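Local coordinates for TT1696 protein (Thermus thermophilus, PDB 1UFB) that is of unknown function but belongs to the HEPN-domain family and may bind DNA, at residues A[102-105]-A[106-110]; A[30-33]-A[34-38]; A[85-88]-A[89-93]. All blocks are in the same frame, centred on the assembly; numbering follows the deposited sequence.

How the interactions relate
The three contacts are local, each between residues a few positions apart, and differ with their depth in the fold. Interaction 2, on helix 27-48, is core: it lies about 4 Å from the chain centre (centre to centre) and is made of backbone bonds, small side chains and one ring face. Interaction 3 lies in the long connection between helices 73-83 and 106-126, and interaction 1 spans its end and the first turn of helix 106-126, as a capping box; both are partly buried and largely polar. Interaction 2 touches both: Cys31 packs on Ala109, Phe32 on Thr89 and Arg90. Tyr104 of interaction 1 meets Pro88 of interaction 3, and interactions 2 and 3 both reach the second subunit.

Interaction 1: A[102-105]-A[106-110]; sequences RHYT and RLEAE
The carboxylate of Glu108 turns back over the start of its own helix, where OE1 accepts from Thr105 N at 3.0 Å, met on the anti side and somewhat out of the carboxylate plane. The reciprocal bond runs from Glu108 N to Thr105 OG1, 3.2 Å long and fairly straight (165°). Together they form a capping box, with Thr105 as the N-cap. A chi1 of 68° sets the threonine hydroxyl between its own backbone N and carbonyl carbon, from where it reaches the first turn. Ala109 N closes that turn on Thr105 O at 3.1 Å. The second oxygen, Glu108 OE2, takes a bond from a water at 2.8 Å that also donates to His103 O, and it stands obliquely 3.8 Å from Tyr104 CD2, with carboxylate and ring planes only 16° apart. Without the carboxylate, as with an alanine here, Thr105 N would probably lose its mate and the water its link to His103 O, so that the chain ahead of the helix could shift. Along the outer side of the same first turn, Arg106 NH1 forms a salt bridge with Glu110 OE2 at 2.8 Å, in the guanidinium plane but from above the carboxylate. The cap thus opens helix 106-126 beside two others: Ala109 packs on Ala30 and Cys31 of helix 27-48 and on Leu22 of helix 4-24, while Tyr104 rests on Ala28.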
loop_
_atom_site.group_PDB
_atom_site.type_symbol
_atom_site.label_atom_id
_atom_site.label_comp_id
_atom_site.label_asym_id
_atom_site.label_seq_id
_atom_site.Cartn_x
_atom_site.Cartn_y
_atom_site.Cartn_z
ATOM N N ARG A 102 -5.084 -2.145 -14.073
ATOM C CA ARG A 102 -5.790 -1.722 -15.286
ATOM C C ARG A 102 -7.238 -1.327 -15.074
ATOM O O ARG A 102 -7.862 -0.755 -15.949
ATOM C CB ARG A 102 -5.731 -2.820 -16.382
ATOM C CG ARG A 102 -6.647 -3.940 -16.133
ATOM C CD ARG A 102 -6.747 -4.931 -17.321
ATOM N NE ARG A 102 -8.053 -5.598 -17.237
ATOM C CZ ARG A 102 -8.371 -6.785 -17.753
ATOM N NH1 ARG A 102 -7.458 -7.502 -18.419
ATOM N NH2 ARG A 102 -9.622 -7.239 -17.608
ATOM N N HIS A 103 -7.791 -1.634 -13.913
ATOM C CA HIS A 103 -9.181 -1.297 -13.705
ATOM C C HIS A 103 -9.389 0.094 -13.142
ATOM O O HIS A 103 -10.513 0.399 -12.764
ATOM C CB HIS A 103 -9.825 -2.319 -12.756
ATOM C CG HIS A 103 -9.853 -3.711 -13.311
ATOM N ND1 HIS A 103 -8.858 -4.631 -13.074
ATOM C CD2 HIS A 103 -10.747 -4.324 -14.129
ATOM C CE1 HIS A 103 -9.129 -5.751 -13.721
ATOM N NE2 HIS A 103 -10.270 -5.593 -14.369
ATOM N N TYR A 104 -8.347 0.926 -13.089
ATOM C CA TYR A 104 -8.510 2.243 -12.480
ATOM C C TYR A 104 -8.140 3.349 -13.464
ATOM O O TYR A 104 -7.188 3.199 -14.192
ATOM C CB TYR A 104 -7.677 2.290 -11.180
ATOM C CG TYR A 104 -8.238 1.274 -10.203
ATOM C CD1 TYR A 104 -7.924 -0.086 -10.318
ATOM C CD2 TYR A 104 -9.193 1.663 -9.234
ATOM C CE1 TYR A 104 -8.555 -1.030 -9.490
ATOM C CE2 TYR A 104 -9.826 0.750 -8.424
ATOM C CZ TYR A 104 -9.505 -0.615 -8.553
ATOM O OH TYR A 104 -10.147 -1.516 -7.754
ATOM N N THR A 105 -8.880 4.459 -13.476
ATOM C CA THR A 105 -8.638 5.509 -14.480
ATOM C C THR A 105 -8.201 6.830 -13.822
ATOM O O THR A 105 -8.261 6.991 -12.567
ATOM C CB THR A 105 -9.949 5.829 -15.267
ATOM O OG1 THR A 105 -10.885 6.454 -14.346
ATOM C CG2 THR A 105 -10.605 4.530 -15.861
ATOM N N ARG A 106 -7.806 7.780 -14.654
ATOM C CA ARG A 106 -7.383 9.052 -14.091
ATOM C C ARG A 106 -8.561 9.766 -13.378
ATOM O O ARG A 106 -8.384 10.366 -12.289
ATOM C CB ARG A 106 -6.785 10.003 -15.163
ATOM C CG ARG A 106 -6.396 11.435 -14.646
ATOM C CD ARG A 106 -5.786 12.390 -15.762
ATOM N NE ARG A 106 -6.809 12.722 -16.794
ATOM C CZ ARG A 106 -7.772 13.628 -16.678
ATOM N NH1 ARG A 106 -7.887 14.344 -15.563
ATOM N NH2 ARG A 106 -8.654 13.811 -17.686
ATOM N N LEU A 107 -9.743 9.782 -14.011
ATOM C CA LEU A 107 -10.844 10.510 -13.390
ATOM C C LEU A 107 -11.187 9.890 -12.028
ATOM O O LEU A 107 -11.563 10.608 -11.086
ATOM C CB LEU A 107 -12.124 10.535 -14.279
ATOM C CG LEU A 107 -11.911 11.306 -15.608
ATOM C CD1 LEU A 107 -13.180 11.099 -16.552
ATOM C CD2 LEU A 107 -11.729 12.819 -15.308
ATOM N N GLU A 108 -11.152 8.568 -11.966
ATOM C CA GLU A 108 -11.415 7.894 -10.672
ATOM C C GLU A 108 -10.417 8.313 -9.579
ATOM O O GLU A 108 -10.780 8.535 -8.407
ATOM C CB GLU A 108 -11.206 6.438 -10.794
ATOM C CG GLU A 108 -12.384 5.697 -11.154
ATOM C CD GLU A 108 -12.047 4.254 -10.973
ATOM O OE1 GLU A 108 -11.355 3.791 -11.883
ATOM O OE2 GLU A 108 -12.434 3.621 -9.907
ATOM N N ALA A 109 -9.149 8.317 -9.953
ATOM C CA ALA A 109 -8.092 8.697 -9.022
ATOM C C ALA A 109 -8.207 10.162 -8.681
ATOM O O ALA A 109 -7.934 10.553 -7.537
ATOM C CB ALA A 109 -6.665 8.382 -9.670
ATOM N N GLU A 110 -8.579 11.055 -9.644
ATOM C CA GLU A 110 -8.724 12.477 -9.185
ATOM C C GLU A 110 -9.876 12.607 -8.208
ATOM O O GLU A 110 -9.811 13.341 -7.201
ATOM C CB GLU A 110 -8.875 13.499 -10.388
ATOM C CG GLU A 110 -7.633 13.444 -11.283
ATOM C CD GLU A 110 -7.583 14.523 -12.376
ATOM O OE1 GLU A 110 -8.536 15.307 -12.439
ATOM O OE2 GLU A 110 -6.583 14.541 -13.132
HETATM O O HOH W 1 -12.674 0.851 -10.393
#

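Interaction 2: A[30-33]-A[34-38]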
loop_
_atom_site.group_PDB
_atom_site.type_symbol
_atom_site.label_atom_id
_atom_site.label_comp_id
_atom_site.label_asym_id
_atom_site.label_seq_id
_atom_site.Cartn_x
_atom_site.Cartn_y
_atom_site.Cartn_z
ATOM N N ALA A 30 -2.645 5.518 -7.073
ATOM C CA ALA A 30 -3.093 6.811 -6.571
ATOM C C ALA A 30 -4.351 6.620 -5.704
ATOM O O ALA A 30 -4.540 7.298 -4.679
ATOM C CB ALA A 30 -3.446 7.799 -7.785
ATOM N N CYS A 31 -5.245 5.743 -6.122
ATOM C CA CYS A 31 -6.453 5.494 -5.377
ATOM C C CYS A 31 -6.123 4.848 -4.016
ATOM O O CYS A 31 -6.750 5.153 -2.996
ATOM C CB CYS A 31 -7.371 4.507 -6.105
ATOM S SG CYS A 31 -8.198 5.348 -7.574
ATOM N N PHE A 32 -5.181 3.910 -4.050
ATOM C CA PHE A 32 -4.781 3.269 -2.792
ATOM C C PHE A 32 -4.166 4.326 -1.842
ATOM O O PHE A 32 -4.530 4.428 -0.660
ATOM C CB PHE A 32 -3.762 2.162 -3.112
ATOM C CG PHE A 32 -3.164 1.535 -1.872
ATOM C CD1 PHE A 32 -3.950 0.676 -1.109
ATOM C CD2 PHE A 32 -1.851 1.829 -1.469
ATOM C CE1 PHE A 32 -3.447 0.090 0.050
ATOM C CE2 PHE A 32 -1.301 1.239 -0.277
ATOM C CZ PHE A 32 -2.117 0.374 0.466
ATOM N N ALA A 33 -3.283 5.160 -2.379
ATOM C CA ALA A 33 -2.641 6.181 -1.575
ATOM C C ALA A 33 -3.687 7.153 -1.045
ATOM O O ALA A 33 -3.550 7.613 0.047
ATOM C CB ALA A 33 -1.482 6.909 -2.390
ATOM N N ALA A 34 -4.757 7.438 -1.790
ATOM C CA ALA A 34 -5.793 8.329 -1.285
ATOM C C ALA A 34 -6.530 7.654 -0.119
ATOM O O ALA A 34 -6.855 8.279 0.914
ATOM C CB ALA A 34 -6.802 8.680 -2.422
ATOM N N GLN A 35 -6.874 6.380 -0.281
ATOM C CA GLN A 35 -7.531 5.707 0.875
ATOM C C GLN A 35 -6.543 5.751 2.104
ATOM O O GLN A 35 -6.987 5.933 3.257
ATOM C CB GLN A 35 -7.844 4.219 0.525
ATOM C CG GLN A 35 -8.460 3.368 1.683
ATOM C CD GLN A 35 -7.402 2.895 2.732
ATOM O OE1 GLN A 35 -6.222 2.788 2.424
ATOM N NE2 GLN A 35 -7.871 2.554 3.988
ATOM N N GLN A 36 -5.241 5.584 1.847
ATOM C CA GLN A 36 -4.265 5.577 2.935
ATOM C C GLN A 36 -4.169 6.952 3.600
ATOM O O GLN A 36 -3.942 7.052 4.829
ATOM C CB GLN A 36 -2.884 5.135 2.411
ATOM C CG GLN A 36 -2.766 3.632 2.143
ATOM C CD GLN A 36 -2.763 2.842 3.461
ATOM O OE1 GLN A 36 -3.815 2.264 3.946
ATOM N NE2 GLN A 36 -1.591 2.803 4.066
ATOM N N ALA A 37 -4.319 8.023 2.785
ATOM C CA ALA A 37 -4.310 9.388 3.361
ATOM C C ALA A 37 -5.505 9.514 4.289
ATOM O O ALA A 37 -5.368 9.982 5.428
ATOM C CB ALA A 37 -4.423 10.444 2.265
ATOM N N ALA A 38 -6.677 9.090 3.803
ATOM C CA ALA A 38 -7.879 9.203 4.637
ATOM C C ALA A 38 -7.787 8.395 5.929
ATOM O O ALA A 38 -8.161 8.842 7.025
ATOM C CB ALA A 38 -9.145 8.759 3.844
#
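Backbone bonds bind the two halves of this part of helix 27-48, from Ala34 N to Ala30 O at 2.9 Å through to Ala37 N to Ala33 O, also 2.9 Å, each joining residues four apart. Of these, Gln35 N to Cys31 O is the straightest at the hydrogen (166°).

The side-chain contact is a CH-pi interaction. Gln36 CG sits over one face of the Phe32 ring, 3.9 Å from its centroid and displaced toward the rim near CE2 and CZ. With CG anti to the backbone N (chi1 174°), Phe32 runs alongside the glutamine, both pointing the same way, and the methylene carbon Gln36 CG also approaches Phe32 O at 3.4 Å.

The polar partner of Gln35 lies further along the helix, where NE2 donates to Glu39. Packing against other elements falls to small residues and the ring: Ala33 meets His17 and Ala18 of helix 4-24, and Ala34 meets Ala112 of helix 106-126. Phe32 packs on Arg90 and Ala33 on Trp29, both of the second subunit. Alanines on the faces turned to neighbouring helices let them pack closely in this helical bundle, that of a HEPN-family domain.

Interaction 3: A[85-88]-A[89-93]; sequences YYIP and TRYPD
Both NE and NH2 of Arg90 grip the carbonyl oxygen of Tyr86, side-on, at 3.1 Å from NE and 2.9 Å from NH2. Tyr86 O lies near the guanidinium plane; NE approaches it nearly in line with the carbonyl, NH2 from above the carbonyl plane. A bend at chi3 (-74°) swings the group back, and Arg90 NH2 hangs over one face of the Tyr86 ring, 3.5 Å from Tyr86 CZ. This is a cation-pi contact, with ring and guanidinium planes 60° apart.

The buried side is close-knit. Thr89 OG1 donates to Tyr85 O at 2.6 Å, from above the carbonyl plane, while its methyl CG2 packs 3.8 Å from Tyr85 CB; Phe32 of helix 27-48 backs Thr89 and Arg90. Ile87 O accepts two backbone bonds, from Arg90 N at 3.0 Å and from Tyr91 N at 3.2 Å.

The looser side is that of Ile87, an exposed residue whose CG2 lies 3.9 Å from Tyr91 CD1, the two side chains crossing at a slant. Toward the second subunit, a water accepts from Arg90 NH2 and reaches Tyr91 OH only weakly; the stronger partner of that hydroxyl is Glu39 of the second subunit. The arrangement is a turn within the long connection between helices 73-83 and 106-126, closed by an arginine on a main-chain carbonyl and placed at the subunit interface of this HEPN-family dimer.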
loop_
_atom_site.group_PDB
_atom_site.type_symbol
_atom_site.label_atom_id
_atom_site.label_comp_id
_atom_site.label_asym_id
_atom_site.label_seq_id
_atom_site.Cartn_x
_atom_site.Cartn_y
_atom_site.Cartn_z
ATOM N N TYR A 85 -10.887 0.977 -2.187
ATOM C CA TYR A 85 -9.534 1.140 -2.773
ATOM C C TYR A 85 -8.404 0.535 -1.933
ATOM O O TYR A 85 -7.240 0.644 -2.338
ATOM C CB TYR A 85 -9.224 2.625 -3.031
ATOM C CG TYR A 85 -10.204 3.274 -4.030
ATOM C CD1 TYR A 85 -10.524 4.642 -3.949
ATOM C CD2 TYR A 85 -10.762 2.523 -5.059
ATOM C CE1 TYR A 85 -11.398 5.267 -4.889
ATOM C CE2 TYR A 85 -11.631 3.141 -6.021
ATOM C CZ TYR A 85 -11.930 4.513 -5.913
ATOM O OH TYR A 85 -12.719 5.180 -6.842
ATOM N N TYR A 86 -8.721 -0.028 -0.757
ATOM C CA TYR A 86 -7.656 -0.594 0.049
ATOM C C TYR A 86 -7.090 -1.905 -0.576
ATOM O O TYR A 86 -5.887 -2.050 -0.789
ATOM C CB TYR A 86 -8.139 -0.805 1.500
ATOM C CG TYR A 86 -7.105 -1.502 2.346
ATOM C CD1 TYR A 86 -5.881 -0.874 2.669
ATOM C CD2 TYR A 86 -7.292 -2.869 2.699
ATOM C CE1 TYR A 86 -4.828 -1.637 3.345
ATOM C CE2 TYR A 86 -6.304 -3.597 3.317
ATOM C CZ TYR A 86 -5.089 -2.993 3.644
ATOM O OH TYR A 86 -4.214 -3.787 4.320
ATOM N N ILE A 87 -7.962 -2.836 -0.920
ATOM C CA ILE A 87 -7.505 -4.080 -1.493
ATOM C C ILE A 87 -7.581 -4.214 -3.049
ATOM O O ILE A 87 -6.584 -4.574 -3.678
ATOM C CB ILE A 87 -8.229 -5.331 -0.769
ATOM C CG1 ILE A 87 -7.388 -5.723 0.484
ATOM C CG2 ILE A 87 -8.266 -6.603 -1.724
ATOM C CD1 ILE A 87 -8.112 -6.622 1.598
ATOM N N PRO A 88 -8.732 -3.877 -3.680
ATOM C CA PRO A 88 -8.897 -3.999 -5.146
ATOM C C PRO A 88 -7.926 -3.262 -6.027
ATOM O O PRO A 88 -7.687 -3.651 -7.160
ATOM C CB PRO A 88 -10.381 -3.581 -5.384
ATOM C CG PRO A 88 -11.071 -4.076 -4.032
ATOM C CD PRO A 88 -10.008 -3.500 -3.033
ATOM N N THR A 89 -7.329 -2.207 -5.521
ATOM C CA THR A 89 -6.354 -1.477 -6.312
ATOM C C THR A 89 -5.038 -2.220 -6.490
ATOM O O THR A 89 -4.244 -1.868 -7.326
ATOM C CB THR A 89 -6.047 -0.149 -5.637
ATOM O OG1 THR A 89 -5.808 -0.377 -4.214
ATOM C CG2 THR A 89 -7.255 0.789 -5.776
ATOM N N ARG A 90 -4.800 -3.274 -5.716
ATOM C CA ARG A 90 -3.491 -3.964 -5.730
ATOM C C ARG A 90 -3.571 -5.476 -5.979
ATOM O O ARG A 90 -2.562 -6.094 -6.286
ATOM C CB ARG A 90 -2.814 -3.822 -4.351
ATOM C CG ARG A 90 -2.543 -2.368 -3.927
ATOM C CD ARG A 90 -1.952 -2.338 -2.519
ATOM N NE ARG A 90 -2.965 -2.630 -1.506
ATOM C CZ ARG A 90 -2.800 -3.492 -0.473
ATOM N NH1 ARG A 90 -1.650 -4.203 -0.296
ATOM N NH2 ARG A 90 -3.738 -3.547 0.466
ATOM N N TYR A 91 -4.752 -6.061 -5.797
ATOM C CA TYR A 91 -4.849 -7.526 -5.878
ATOM C C TYR A 91 -5.713 -7.965 -7.033
ATOM O O TYR A 91 -6.900 -7.675 -7.056
ATOM C CB TYR A 91 -5.370 -8.107 -4.542
ATOM C CG TYR A 91 -4.325 -7.973 -3.448
ATOM C CD1 TYR A 91 -4.483 -7.052 -2.382
ATOM C CD2 TYR A 91 -3.131 -8.707 -3.510
ATOM C CE1 TYR A 91 -3.441 -6.866 -1.378
ATOM C CE2 TYR A 91 -2.075 -8.532 -2.517
ATOM C CZ TYR A 91 -2.266 -7.598 -1.452
ATOM O OH TYR A 91 -1.303 -7.460 -0.453
ATOM N N PRO A 92 -5.112 -8.718 -7.986
ATOM C CA PRO A 92 -5.836 -9.187 -9.186
ATOM C C PRO A 92 -7.127 -9.949 -8.925
ATOM O O PRO A 92 -8.129 -9.713 -9.603
ATOM C CB PRO A 92 -4.784 -10.007 -9.934
ATOM C CG PRO A 92 -3.483 -9.294 -9.524
ATOM C CD PRO A 92 -3.692 -9.158 -8.010
ATOM N N ASP A 93 -7.137 -10.806 -7.919
ATOM C CA ASP A 93 -8.350 -11.576 -7.620
ATOM C C ASP A 93 -9.552 -10.722 -7.139
ATOM O O ASP A 93 -10.615 -11.243 -6.886
ATOM C CB ASP A 93 -8.037 -12.703 -6.637
ATOM C CG ASP A 93 -7.400 -12.201 -5.312
ATOM O OD1 ASP A 93 -6.899 -11.042 -5.187
ATOM O OD2 ASP A 93 -7.387 -12.993 -4.384
HETATM O O HOH W 2 -2.841 -5.632 2.012
#